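Aldehyde dehydrogenase (Burkholderia vietnamiensis, PDB 5KF0) probably catalyses the NAD(P)+-dependent oxidation of an aldehyde to its carboxylic acid and binds NADPH. Local coordinates at residues A75-C80 / P174-G179; L68-R73 / E123-D128; E375-G378 / D382-R385. All blocks are in the same frame, centred on the assembly; numbering follows the deposited sequence.

Contact 1 of 3, residues A75-C80 / P174-G179; sequences AVLDHC and PALAAG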
ATOM      1  N   ALA A  75      16.001 -18.069   3.973  1.00 12.16           N
ATOM      2  CA  ALA A  75      16.592 -19.398   3.860  1.00 12.03           C
ATOM      3  C   ALA A  75      16.406 -20.201   5.140  1.00 11.85           C
ATOM      4  O   ALA A  75      16.203 -21.422   5.091  1.00 13.94           O
ATOM      5  CB  ALA A  75      18.077 -19.284   3.511  1.00 14.13           C
ATOM      6  N   VAL A  76      16.501 -19.537   6.297  1.00 13.47           N
ATOM      7  CA  VAL A  76      16.243 -20.207   7.571  1.00 10.81           C
ATOM      8  C   VAL A  76      14.814 -20.725   7.604  1.00 13.60           C
ATOM      9  O   VAL A  76      14.560 -21.882   7.960  1.00 12.87           O
ATOM     10  CB  VAL A  76      16.524 -19.253   8.747  1.00 12.84           C
ATOM     11  CG1 VAL A  76      15.970 -19.831  10.035  1.00 13.91           C
ATOM     12  CG2 VAL A  76      18.033 -19.004   8.879  1.00 16.25           C
ATOM     13  N   LEU A  77      13.861 -19.881   7.203  1.00 11.31           N
ATOM     14  CA  LEU A  77      12.458 -20.296   7.202  1.00 11.54           C
ATOM     15  C   LEU A  77      12.219 -21.440   6.221  1.00 15.64           C
ATOM     16  O   LEU A  77      11.468 -22.381   6.522  1.00 12.45           O
ATOM     17  CB  LEU A  77      11.567 -19.095   6.875  1.00 10.73           C
ATOM     18  CG  LEU A  77      11.567 -18.057   8.011  1.00 10.81           C
ATOM     19  CD1 LEU A  77      11.132 -16.667   7.516  1.00 11.83           C
ATOM     20  CD2 LEU A  77      10.683 -18.525   9.162  1.00 12.86           C
ATOM     21  N   ASP A  78      12.860 -21.383   5.050  1.00 12.63           N
ATOM     22  CA  ASP A  78      12.707 -22.450   4.064  1.00 10.73           C
ATOM     23  C   ASP A  78      13.274 -23.764   4.575  1.00 12.23           C
ATOM     24  O   ASP A  78      12.730 -24.833   4.273  1.00 13.77           O
ATOM     25  CB  ASP A  78      13.397 -22.079   2.753  1.00 11.95           C
ATOM     26  CG  ASP A  78      12.724 -20.932   2.043  1.00 15.91           C
ATOM     27  OD1 ASP A  78      11.516 -20.706   2.284  1.00 14.93           O
ATOM     28  OD2 ASP A  78      13.403 -20.263   1.233  1.00 16.50           O
ATOM     29  N   HIS A  79      14.394 -23.712   5.316  1.00 11.88           N
ATOM     30  CA  HIS A  79      14.926 -24.926   5.927  1.00 14.12           C
ATOM     31  C   HIS A  79      13.910 -25.559   6.865  1.00 14.94           C
ATOM     32  O   HIS A  79      13.736 -26.785   6.871  1.00 14.45           O
ATOM     33  CB  HIS A  79      16.204 -24.636   6.709  1.00 12.69           C
ATOM     34  CG  HIS A  79      16.784 -25.853   7.363  1.00 16.48           C
ATOM     35  ND1 HIS A  79      17.494 -26.805   6.664  1.00 24.55           N
ATOM     36  CD2 HIS A  79      16.740 -26.284   8.647  1.00 18.38           C
ATOM     37  CE1 HIS A  79      17.872 -27.766   7.490  1.00 21.78           C
ATOM     38  NE2 HIS A  79      17.435 -27.470   8.700  1.00 18.15           N
ATOM     39  N   CYS A  80      13.245 -24.730   7.679  1.00 12.62           N
ATOM     40  CA  CYS A  80      12.192 -25.216   8.563  1.00 12.35           C
ATOM     41  C   CYS A  80      11.069 -25.883   7.776  1.00 14.76           C
ATOM     42  O   CYS A  80      10.644 -26.993   8.111  1.00 13.99           O
ATOM     43  CB  CYS A  80      11.634 -24.068   9.399  1.00 11.57           C
ATOM     44  SG  CYS A  80      12.814 -23.429  10.621  1.00 14.88           S
ATOM     45  N   PRO A 174       7.283 -15.192  12.225  1.00  9.78           N
ATOM     46  CA  PRO A 174       7.440 -13.745  11.968  1.00  9.85           C
ATOM     47  C   PRO A 174       8.640 -13.147  12.672  1.00  9.98           C
ATOM     48  O   PRO A 174       9.262 -12.218  12.133  1.00 10.63           O
ATOM     49  CB  PRO A 174       6.136 -13.128  12.488  1.00 14.06           C
ATOM     50  CG  PRO A 174       5.261 -14.246  12.909  1.00 17.52           C
ATOM     51  CD  PRO A 174       6.010 -15.525  12.897  1.00 10.13           C
ATOM     52  N   ALA A 175       8.997 -13.650  13.857  1.00 13.08           N
ATOM     53  CA  ALA A 175      10.182 -13.137  14.528  1.00 11.03           C
ATOM     54  C   ALA A 175      11.419 -13.356  13.673  1.00 12.81           C
ATOM     55  O   ALA A 175      12.261 -12.458  13.547  1.00 13.11           O
ATOM     56  CB  ALA A 175      10.349 -13.807  15.895  1.00 11.52           C
ATOM     57  N   LEU A 176      11.543 -14.545  13.068  1.00 10.12           N
ATOM     58  CA  LEU A 176      12.685 -14.812  12.191  1.00 10.97           C
ATOM     59  C   LEU A 176      12.639 -13.933  10.947  1.00 13.66           C
ATOM     60  O   LEU A 176      13.672 -13.392  10.517  1.00 14.16           O
ATOM     61  CB  LEU A 176      12.706 -16.293  11.804  1.00 10.31           C
ATOM     62  CG  LEU A 176      12.950 -17.253  12.975  1.00 13.08           C
ATOM     63  CD1 LEU A 176      12.578 -18.676  12.578  1.00 14.39           C
ATOM     64  CD2 LEU A 176      14.402 -17.191  13.417  1.00 17.11           C
ATOM     65  N   ALA A 177      11.443 -13.765  10.365  1.00 11.47           N
ATOM     66  CA  ALA A 177      11.296 -12.893   9.205  1.00 11.15           C
ATOM     67  C   ALA A 177      11.685 -11.463   9.544  1.00 12.87           C
ATOM     68  O   ALA A 177      12.314 -10.771   8.729  1.00 17.04           O
ATOM     69  CB  ALA A 177       9.852 -12.930   8.696  1.00 11.86           C
ATOM     70  N   ALA A 178      11.311 -11.002  10.741  1.00 12.04           N
ATOM     71  CA  ALA A 178      11.557  -9.620  11.146  1.00 12.98           C
ATOM     72  C   ALA A 178      12.969  -9.394  11.658  1.00 21.21           C
ATOM     73  O   ALA A 178      13.406  -8.241  11.718  1.00 24.06           O
ATOM     74  CB  ALA A 178      10.572  -9.200  12.240  1.00 14.61           C
ATOM     75  N   GLY A 179      13.679 -10.450  12.039  1.00 11.51           N
ATOM     76  CA  GLY A 179      15.024 -10.307  12.556  1.00 13.19           C
ATOM     77  C   GLY A 179      15.130 -10.123  14.052  1.00 13.54           C
ATOM     78  O   GLY A 179      16.097  -9.511  14.521  1.00 14.33           O
TER

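Contact 2 of 3, residues L68-R73 / E123-D128; sequences LPAYRR and EAVRID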
ATOM      1  N   LEU A  68      21.399  -9.686   9.554  1.00 15.58           N
ATOM      2  CA  LEU A  68      21.127 -10.800   8.659  0.58 17.38           C
ATOM      3  C   LEU A  68      20.302 -10.320   7.467  1.00 17.75           C
ATOM      4  O   LEU A  68      19.196  -9.791   7.665  1.00 19.10           O
ATOM      5  CB  LEU A  68      20.381 -11.885   9.425  0.58 19.34           C
ATOM      6  CG  LEU A  68      20.541 -13.352   9.043  0.58 20.94           C
ATOM      7  CD1 LEU A  68      22.000 -13.757   9.164  0.58 21.73           C
ATOM      8  CD2 LEU A  68      19.663 -14.197   9.957  0.58 19.72           C
ATOM      9  N   PRO A  69      20.774 -10.492   6.234  1.00 15.78           N
ATOM     10  CA  PRO A  69      19.993 -10.022   5.081  1.00 18.20           C
ATOM     11  C   PRO A  69      18.698 -10.801   4.924  1.00 17.90           C
ATOM     12  O   PRO A  69      18.560 -11.937   5.377  1.00 15.67           O
ATOM     13  CB  PRO A  69      20.919 -10.265   3.883  1.00 21.79           C
ATOM     14  CG  PRO A  69      22.262 -10.510   4.461  1.00 22.78           C
ATOM     15  CD  PRO A  69      22.061 -11.082   5.823  1.00 16.56           C
ATOM     16  N   ALA A  70      17.734 -10.163   4.248  1.00 14.12           N
ATOM     17  CA  ALA A  70      16.407 -10.760   4.094  1.00 12.76           C
ATOM     18  C   ALA A  70      16.473 -12.165   3.505  1.00 12.10           C
ATOM     19  O   ALA A  70      15.776 -13.071   3.978  1.00 13.36           O
ATOM     20  CB  ALA A  70      15.520  -9.858   3.228  1.00 13.96           C
ATOM     21  N   TYR A  71      17.309 -12.374   2.478  1.00 12.89           N
ATOM     22  CA  TYR A  71      17.334 -13.686   1.835  1.00 15.60           C
ATOM     23  C   TYR A  71      17.909 -14.758   2.763  1.00 14.74           C
ATOM     24  O   TYR A  71      17.570 -15.942   2.619  1.00 14.38           O
ATOM     25  CB  TYR A  71      18.097 -13.636   0.503  1.00 14.86           C
ATOM     26  CG  TYR A  71      19.564 -13.290   0.650  1.00 15.87           C
ATOM     27  CD1 TYR A  71      20.510 -14.278   0.866  1.00 21.58           C
ATOM     28  CD2 TYR A  71      19.990 -11.969   0.592  1.00 16.47           C
ATOM     29  CE1 TYR A  71      21.855 -13.955   1.007  1.00 19.27           C
ATOM     30  CE2 TYR A  71      21.331 -11.644   0.737  1.00 19.78           C
ATOM     31  CZ  TYR A  71      22.248 -12.640   0.957  1.00 21.01           C
ATOM     32  OH  TYR A  71      23.590 -12.331   1.102  1.00 27.70           O
ATOM     33  N   ARG A  72      18.755 -14.372   3.731  1.00 12.67           N
ATOM     34  CA  ARG A  72      19.244 -15.338   4.712  0.59 12.96           C
ATOM     35  C   ARG A  72      18.147 -15.718   5.699  1.00 14.28           C
ATOM     36  O   ARG A  72      18.018 -16.895   6.068  1.00 15.06           O
ATOM     37  CB  ARG A  72      20.460 -14.779   5.458  0.59 17.68           C
ATOM     38  CG  ARG A  72      21.772 -14.780   4.668  0.59 23.69           C
ATOM     39  CD  ARG A  72      22.518 -16.119   4.784  0.59 28.10           C
ATOM     40  NE  ARG A  72      22.762 -16.516   6.173  0.59 30.00           N
ATOM     41  CZ  ARG A  72      23.855 -16.201   6.864  0.59 34.16           C
ATOM     42  NH1 ARG A  72      24.815 -15.483   6.300  0.59 37.29           N
ATOM     43  NH2 ARG A  72      23.990 -16.605   8.119  0.59 29.90           N
ATOM     44  N   ARG A  73      17.353 -14.729   6.152  1.00 11.54           N
ATOM     45  CA  ARG A  73      16.211 -15.034   7.011  0.53 10.86           C
ATOM     46  C   ARG A  73      15.230 -15.939   6.287  1.00 11.56           C
ATOM     47  O   ARG A  73      14.720 -16.908   6.859  1.00 12.36           O
ATOM     48  CB  ARG A  73      15.512 -13.746   7.456  0.53 13.03           C
ATOM     49  CG  ARG A  73      16.382 -12.821   8.312  0.53 13.23           C
ATOM     50  CD  ARG A  73      15.698 -11.471   8.503  0.53 13.91           C
ATOM     51  NE  ARG A  73      16.578 -10.470   9.100  0.53 15.08           N
ATOM     52  CZ  ARG A  73      16.168  -9.258   9.461  0.53 18.12           C
ATOM     53  NH1 ARG A  73      14.899  -8.920   9.291  0.53 15.07           N
ATOM     54  NH2 ARG A  73      17.017  -8.386   9.995  0.53 21.68           N
ATOM     55  N   GLU A 123       7.018 -13.358   3.231  1.00 12.39           N
ATOM     56  CA  GLU A 123       7.004 -11.996   3.749  1.00 12.60           C
ATOM     57  C   GLU A 123       8.394 -11.523   4.144  1.00  9.73           C
ATOM     58  O   GLU A 123       8.641 -10.311   4.164  1.00 13.70           O
ATOM     59  CB  GLU A 123       6.046 -11.875   4.941  1.00 11.70           C
ATOM     60  CG  GLU A 123       4.573 -12.120   4.585  1.00 11.76           C
ATOM     61  CD  GLU A 123       3.968 -11.007   3.732  1.00 15.48           C
ATOM     62  OE1 GLU A 123       4.575  -9.916   3.635  1.00 14.47           O
ATOM     63  OE2 GLU A 123       2.880 -11.227   3.159  1.00 14.09           O
ATOM     64  N   ALA A 124       9.322 -12.450   4.409  1.00 11.04           N
ATOM     65  CA  ALA A 124      10.649 -12.052   4.870  1.00 13.26           C
ATOM     66  C   ALA A 124      11.385 -11.191   3.850  1.00 12.03           C
ATOM     67  O   ALA A 124      12.265 -10.408   4.226  1.00 12.53           O
ATOM     68  CB  ALA A 124      11.491 -13.294   5.186  1.00 13.82           C
ATOM     69  N   VAL A 125      11.080 -11.345   2.560  1.00 10.24           N
ATOM     70  CA  VAL A 125      11.792 -10.609   1.527  1.00 11.63           C
ATOM     71  C   VAL A 125      10.983  -9.430   1.007  1.00 13.31           C
ATOM     72  O   VAL A 125      11.340  -8.855  -0.027  1.00 14.55           O
ATOM     73  CB  VAL A 125      12.227 -11.529   0.373  1.00 13.63           C
ATOM     74  CG1 VAL A 125      13.286 -12.516   0.854  1.00 14.91           C
ATOM     75  CG2 VAL A 125      11.023 -12.276  -0.215  1.00 15.04           C
ATOM     76  N   ARG A 126       9.904  -9.050   1.694  1.00 11.64           N
ATOM     77  CA  ARG A 126       9.136  -7.891   1.229  1.00 12.57           C
ATOM     78  C   ARG A 126       8.724  -6.995   2.392  1.00 13.13           C
ATOM     79  O   ARG A 126       7.652  -6.370   2.375  1.00 14.04           O
ATOM     80  CB  ARG A 126       7.928  -8.316   0.383  1.00 17.94           C
ATOM     81  CG  ARG A 126       7.193  -9.539   0.871  1.00 20.46           C
ATOM     82  CD  ARG A 126       6.034  -9.952  -0.066  1.00 18.31           C
ATOM     83  NE  ARG A 126       6.351 -10.121  -1.494  1.00 16.24           N
ATOM     84  CZ  ARG A 126       7.069 -11.112  -2.026  1.00 16.50           C
ATOM     85  NH1 ARG A 126       7.620 -12.048  -1.262  1.00 17.38           N
ATOM     86  NH2 ARG A 126       7.255 -11.161  -3.341  1.00 18.58           N
ATOM     87  N   ILE A 127       9.595  -6.864   3.395  1.00 11.31           N
ATOM     88  CA  ILE A 127       9.373  -5.903   4.469  1.00 11.89           C
ATOM     89  C   ILE A 127       9.818  -4.536   3.951  1.00 13.60           C
ATOM     90  O   ILE A 127      10.922  -4.065   4.253  1.00 18.77           O
ATOM     91  CB  ILE A 127      10.118  -6.305   5.758  1.00 15.30           C
ATOM     92  CG1 ILE A 127       9.774  -7.753   6.120  1.00 14.32           C
ATOM     93  CG2 ILE A 127       9.715  -5.390   6.916  1.00 16.77           C
ATOM     94  CD1 ILE A 127      10.435  -8.261   7.384  1.00 14.89           C
ATOM     95  N   ASP A 128       8.970  -3.908   3.147  1.00 11.93           N
ATOM     96  CA  ASP A 128       9.311  -2.668   2.464  1.00 11.12           C
ATOM     97  C   ASP A 128       9.023  -1.463   3.356  1.00 12.95           C
ATOM     98  O   ASP A 128       8.387  -1.565   4.402  1.00 17.22           O
ATOM     99  CB  ASP A 128       8.516  -2.540   1.164  1.00 10.82           C
ATOM    100  CG  ASP A 128       8.914  -3.578   0.108  1.00 13.08           C
ATOM    101  OD1 ASP A 128      10.041  -4.133   0.164  1.00 13.85           O
ATOM    102  OD2 ASP A 128       8.073  -3.831  -0.780  1.00 17.71           O
TER
HETATM  103  O   HOH W   1      13.530  -9.891   6.504  0.53 17.93           O

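Contact 3 of 3, residues E375-G378 / D382-R385; sequences EDVG and DLYR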
ATOM      1  N   GLU A 375     -30.316 -26.997  24.594  1.00 16.39           N
ATOM      2  CA  GLU A 375     -31.126 -25.820  24.317  0.64 17.63           C
ATOM      3  C   GLU A 375     -31.689 -25.272  25.628  1.00 17.02           C
ATOM      4  O   GLU A 375     -31.473 -25.817  26.713  1.00 17.63           O
ATOM      5  CB  GLU A 375     -32.223 -26.126  23.285  0.64 19.36           C
ATOM      6  CG  GLU A 375     -33.194 -27.235  23.663  0.64 21.57           C
ATOM      7  CD  GLU A 375     -34.186 -27.548  22.543  0.64 22.89           C
ATOM      8  OE1 GLU A 375     -34.152 -26.877  21.488  0.64 25.93           O
ATOM      9  OE2 GLU A 375     -35.010 -28.466  22.722  0.64 26.48           O
ATOM     10  N   ASP A 376     -32.358 -24.120  25.512  1.00 16.70           N
ATOM     11  CA  ASP A 376     -32.963 -23.424  26.653  1.00 17.68           C
ATOM     12  C   ASP A 376     -31.928 -23.059  27.717  1.00 16.03           C
ATOM     13  O   ASP A 376     -32.208 -23.082  28.919  1.00 21.99           O
ATOM     14  CB  ASP A 376     -34.108 -24.245  27.267  1.00 16.05           C
ATOM     15  CG  ASP A 376     -35.239 -24.505  26.280  1.00 26.94           C
ATOM     16  OD1 ASP A 376     -35.513 -23.633  25.430  1.00 28.89           O
ATOM     17  OD2 ASP A 376     -35.861 -25.579  26.352  1.00 31.77           O
ATOM     18  N   VAL A 377     -30.723 -22.698  27.282  1.00 16.36           N
ATOM     19  CA  VAL A 377     -29.679 -22.247  28.200  1.00 15.59           C
ATOM     20  C   VAL A 377     -29.866 -20.752  28.419  1.00 18.19           C
ATOM     21  O   VAL A 377     -29.822 -19.976  27.463  1.00 18.87           O
ATOM     22  CB  VAL A 377     -28.277 -22.556  27.655  1.00 16.20           C
ATOM     23  CG1 VAL A 377     -27.215 -22.038  28.616  1.00 16.94           C
ATOM     24  CG2 VAL A 377     -28.112 -24.053  27.432  1.00 17.65           C
ATOM     25  N   GLY A 378     -30.093 -20.350  29.667  1.00 18.30           N
ATOM     26  CA  GLY A 378     -30.283 -18.936  29.955  1.00 21.30           C
ATOM     27  C   GLY A 378     -29.010 -18.147  29.699  1.00 21.63           C
ATOM     28  O   GLY A 378     -27.902 -18.615  29.971  1.00 17.60           O
ATOM     29  N   ASP A 382     -23.135 -19.657  33.315  1.00 18.19           N
ATOM     30  CA  ASP A 382     -21.715 -19.832  33.022  1.00 19.18           C
ATOM     31  C   ASP A 382     -21.506 -20.549  31.696  1.00 18.77           C
ATOM     32  O   ASP A 382     -20.589 -20.212  30.942  1.00 15.94           O
ATOM     33  CB  ASP A 382     -21.027 -20.615  34.142  1.00 20.69           C
ATOM     34  CG  ASP A 382     -20.851 -19.803  35.406  1.00 25.36           C
ATOM     35  OD1 ASP A 382     -20.994 -18.564  35.355  1.00 22.36           O
ATOM     36  OD2 ASP A 382     -20.564 -20.413  36.458  1.00 25.49           O
ATOM     37  N   LEU A 383     -22.334 -21.556  31.407  1.00 16.23           N
ATOM     38  CA  LEU A 383     -22.191 -22.285  30.151  1.00 13.31           C
ATOM     39  C   LEU A 383     -22.389 -21.374  28.952  1.00 16.24           C
ATOM     40  O   LEU A 383     -21.824 -21.630  27.885  1.00 16.01           O
ATOM     41  CB  LEU A 383     -23.184 -23.450  30.102  1.00 16.78           C
ATOM     42  CG  LEU A 383     -22.993 -24.433  28.946  1.00 18.97           C
ATOM     43  CD1 LEU A 383     -21.706 -25.227  29.149  1.00 24.85           C
ATOM     44  CD2 LEU A 383     -24.174 -25.373  28.832  1.00 15.09           C
ATOM     45  N   TYR A 384     -23.192 -20.315  29.108  1.00 12.90           N
ATOM     46  CA  TYR A 384     -23.418 -19.364  28.025  1.00 15.27           C
ATOM     47  C   TYR A 384     -22.280 -18.356  27.924  1.00 14.25           C
ATOM     48  O   TYR A 384     -21.768 -18.096  26.830  1.00 14.42           O
ATOM     49  CB  TYR A 384     -24.750 -18.627  28.233  1.00 15.75           C
ATOM     50  CG  TYR A 384     -25.189 -17.887  26.989  1.00 13.95           C
ATOM     51  CD1 TYR A 384     -26.046 -18.485  26.072  1.00 17.85           C
ATOM     52  CD2 TYR A 384     -24.720 -16.605  26.713  1.00 14.67           C
ATOM     53  CE1 TYR A 384     -26.421 -17.830  24.916  1.00 17.50           C
ATOM     54  CE2 TYR A 384     -25.097 -15.941  25.559  1.00 15.11           C
ATOM     55  CZ  TYR A 384     -25.948 -16.560  24.666  1.00 15.09           C
ATOM     56  OH  TYR A 384     -26.310 -15.919  23.503  1.00 13.73           O
ATOM     57  N   ARG A 385     -21.867 -17.793  29.060  1.00 13.69           N
ATOM     58  CA  ARG A 385     -21.072 -16.569  29.092  1.00 11.93           C
ATOM     59  C   ARG A 385     -19.574 -16.796  29.225  1.00 14.67           C
ATOM     60  O   ARG A 385     -18.793 -15.937  28.800  1.00 16.64           O
ATOM     61  CB  ARG A 385     -21.517 -15.684  30.260  1.00 16.35           C
ATOM     62  CG  ARG A 385     -22.989 -15.334  30.235  1.00 15.36           C
ATOM     63  CD  ARG A 385     -23.288 -14.054  31.019  1.00 14.90           C
ATOM     64  NE  ARG A 385     -22.847 -12.857  30.290  1.00 14.85           N
ATOM     65  CZ  ARG A 385     -23.537 -12.290  29.304  1.00 13.77           C
ATOM     66  NH1 ARG A 385     -24.696 -12.823  28.913  1.00 14.93           N
ATOM     67  NH2 ARG A 385     -23.062 -11.206  28.701  1.00 13.68           N
TER

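Contact 1 of 3, residues A75-C80 / P174-G179
The apolar contact between the two helices is carried by L77 and L176. Branch CD2 of L77 lies 3.9 Å from CD1 of L176 and 4.0 Å from CB of L176, so one methyl rests along the other leucine. The two side chains run obliquely to each other. The other branch of L77 reaches further along the partner helix: its CD1 is 4.1 Å from CB of A177. Both leucines hold CG beside the backbone N (chi1 -69° in L77, -65° in L176). Both branches of L77 reach across, and L176 answers with CB and CD1. V76 adds a looser touch, with CG1 4.4 Å from CD1 of L176.

This is helix-helix packing inside the aldehyde dehydrogenase fold. Segments 75-80 and 174-178, on helices 70-86 and 164-178, run roughly antiparallel. Their axes are 10.0 Å apart at an angle of 152°. Further apolar groups close the layer. F117 and A120 of helix 103-123 pack on L77, while L201 of helix 192-202 touches both V76 and L176.

Polar bonds lie beside the apolar layer. G179, with positive phi, is the C' residue of a Schellman motif that ends helix 164-178; its N makes a weak bond to L176 O. On helix 70-86, D78 hydrogen-bonds to S121 and forms a salt bridge with R118 of the second subunit.

Contact 2 of 3, residues L68-R73 / E123-D128
The start of helix 70-86, with P69 at the N-cap position, meets the turn that leads from helix 103-123 into strand 129-133. A70, in the first turn of the helix, makes the closest approach: its CB lies 3.4 Å from O of A124. The same methyl is 4.2 Å from CG1 of V125. That valine methyl also lies against the helix backbone, 4.0 Å from O of A70. V125 has CG1 beside its own backbone N (chi1 -67°), which brings this branch to the helix. The CA atoms of A70 and V125 are 5.3 Å apart, with only a methyl on the helix side at A70.

The carbonyl of A124 also takes part in a polar bridge. A water donates to A124 O at 2.7 Å. In one of the two modelled conformers of R73, the same water accepts a weak bond from NH1 of R73 at 3.3 Å. In this conformer the extended side chain (chi2 170°, chi3 -170°) puts NH1 near A177 O, a probable hydrogen bond.

E123 to R126 form a type I beta turn, closed by R126 N to E123 O at 3.0 Å. I127 then centres an inverse gamma turn. Two neighbouring subunits reach this turn. R126 forms salt bridges with E122 and E123 of the second subunit, and V125 O accepts a bond from N133 of the third subunit. The arrangement is a helix N-terminus packed on a type I turn in a helix-to-strand connection, at the subunit interfaces of the aldehyde dehydrogenase tetramer.

Contact 3 of 3, residues E375-G378 / D382-R385
V377 and G378 meet one side of the short helix 382-385. The nearest approach is polar against apolar: O of G378 lies 3.6 Å from CB of Y384 and 4.1 Å from CG of Y384. The carbonyl thus sits at the root of the tyrosine side chain and comes obliquely to its ring. V377 divides its two methyls between neighbouring helix residues. CG1 is 4.2 Å from CB of Y384, and CG2 is 4.4 Å from CD2 of L383.

In Y384, CG lies anti to the backbone N (chi1 -166°). This sets the course of the ring, whose hydroxyl ends at E396 and R298, to which it is hydrogen-bonded. The side chain is packed at CB and hydrogen-bonded at OH.

The contact lies in the crossover between parallel strands 368-375 and 392-398, which contains the short helix 382-385. Strand 368-375 ends, the chain passes through V377 and G378, and the helix follows before strand 392-398 enters the same mixed sheet. The two strands are direct neighbours there, so the helix lies in the connection between adjacent parallel strands.

Further out, I394 of strand 392-398 touches V377, L383 and Y384 together. L344 and A351 of helix 338-353 pack on L383. The helix backbone is also tied down: L383 O accepts from Q297, and Y384 O accepts from N261. R385 at the helix end makes a salt bridge to D410.

Contacts 1 and 2 are neighbours, with centres about 8 Å apart, and both use helix 70-86. R73 of contact 2 reaches the helix end that contact 1 uses. Contact 1 is a buried layer of aliphatic side chains. Contact 2 is only partly buried; there a methyl meets a backbone carbonyl, a water bridges the segments, and other subunits come close. Contact 3 lies on the opposite side of the chain's centre, about 44 Å from contact 1 between centres. It is also partly buried, but it is a short-range contact in a strand-to-strand connection, and no other chain of the assembly touches it.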